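Local coordinates for protein glutamate racemase (Francisella tularensis subsp. tularensis, PDB 3OUT) that belongs to the Asp/Glu/hydantoin racemase family and is built around two parallel beta-sheets, with D-glutamic acid bound in its pocket, at residues G18-T21 / I22-N25. Residues are numbered along the deposited sequence; the frame is centred on the assembly and turned at random.
Sequences GGLT and IVKN
Thr21 and Asn25 meet one turn apart in the first turns of helix 20-29, the helix of a beta-alpha-beta unit whose strands are 10-14 and 35-39; in one of the two conformers of Thr21, its CG2 lies 3.7 Å from Asn25 ND2. Asn25 N gives its hydrogen to Thr21 O at 2.9 Å, and Lys24 N to Leu20 O at 3.2 Å, the latter nearly straight (N-H...O 166°). Ahead of these i to i+4 bonds, Ile22 N reaches back to Gly19 O three residues earlier at 3.1 Å, standing well above that carbonyl's plane. Gly19 N is itself held by Asp14, and Gly19 is near the bound D-glutamic acid.

Leu20 and Val23 pack on Tyr37 of strand 35-39 and on Leu253 of helix 245-253, but touch each other only loosely, CD2 to CG2 4.5 Å. Ile22 and Asn25 touch Ser212 of helix 208-221.

Thr21 and Lys24 are the partly exposed part of the contact, and a water joins them. Lys24, with CG anti to its N (chi1 174°), bends at chi3 (79°) and folds back over Thr21, bringing NZ within 3.8 Å of Thr21 CG2. The water accepts a hydrogen bond from Lys24 NZ (2.8 Å) and shares another with Thr21 OG1 (3.0 Å).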
# COMPACT_ATOMS: atom_id res chain seq x y z
N GLY B 18 -10.72 -1.67 16.99
CA GLY B 18 -10.83 -1.41 18.44
C GLY B 18 -10.89 0.05 18.86
O GLY B 18 -11.39 0.41 19.93
N GLY B 19 -10.33 0.92 18.04
CA GLY B 19 -10.37 2.37 18.29
C GLY B 19 -11.74 2.99 18.22
O GLY B 19 -11.89 4.17 18.53
N LEU B 20 -12.74 2.24 17.74
CA LEU B 20 -14.12 2.72 17.66
C LEU B 20 -14.65 3.04 19.07
O LEU B 20 -15.57 3.85 19.21
CB LEU B 20 -15.03 1.72 16.92
CG LEU B 20 -14.73 1.68 15.43
CD1 LEU B 20 -15.28 0.45 14.78
CD2 LEU B 20 -15.33 3.00 14.78
N THR B 21 -14.10 2.40 20.10
CA THR B 21 -14.49 2.74 21.46
C THR B 21 -14.23 4.22 21.79
O THR B 21 -15.02 4.81 22.54
CB THR B 21 -13.82 1.85 22.48
OG1 THR B 21 -14.33 0.52 22.35
CG2 THR B 21 -14.07 2.40 23.88
N ILE B 22 -13.16 4.81 21.24
CA ILE B 22 -12.85 6.24 21.48
C ILE B 22 -13.94 7.10 20.87
O ILE B 22 -14.30 8.16 21.41
CB ILE B 22 -11.47 6.66 20.88
CG1 ILE B 22 -10.35 6.02 21.70
CG2 ILE B 22 -11.32 8.19 20.80
CD1 ILE B 22 -9.94 6.80 22.92
N VAL B 23 -14.49 6.69 19.72
CA VAL B 23 -15.59 7.41 19.12
C VAL B 23 -16.80 7.43 20.07
O VAL B 23 -17.41 8.48 20.33
CB VAL B 23 -15.95 6.82 17.73
CG1 VAL B 23 -17.14 7.57 17.13
CG2 VAL B 23 -14.74 6.95 16.81
N LYS B 24 -17.12 6.26 20.61
CA LYS B 24 -18.17 6.09 21.60
C LYS B 24 -17.94 7.05 22.80
O LYS B 24 -18.84 7.78 23.24
CB LYS B 24 -18.25 4.62 22.03
CG LYS B 24 -19.24 4.32 23.17
CD LYS B 24 -18.97 2.95 23.81
CE LYS B 24 -17.77 2.98 24.80
NZ LYS B 24 -17.45 1.64 25.44
N ASN B 25 -16.71 7.05 23.30
CA ASN B 25 -16.39 7.85 24.46
C ASN B 25 -16.57 9.32 24.15
O ASN B 25 -17.10 10.05 24.88
CB ASN B 25 -14.95 7.59 24.93
CG ASN B 25 -14.74 6.21 25.54
OD1 ASN B 25 -15.61 5.64 26.13
ND2 ASN B 25 -13.58 5.73 25.44
O HOH W 1 -16.91 -0.38 23.60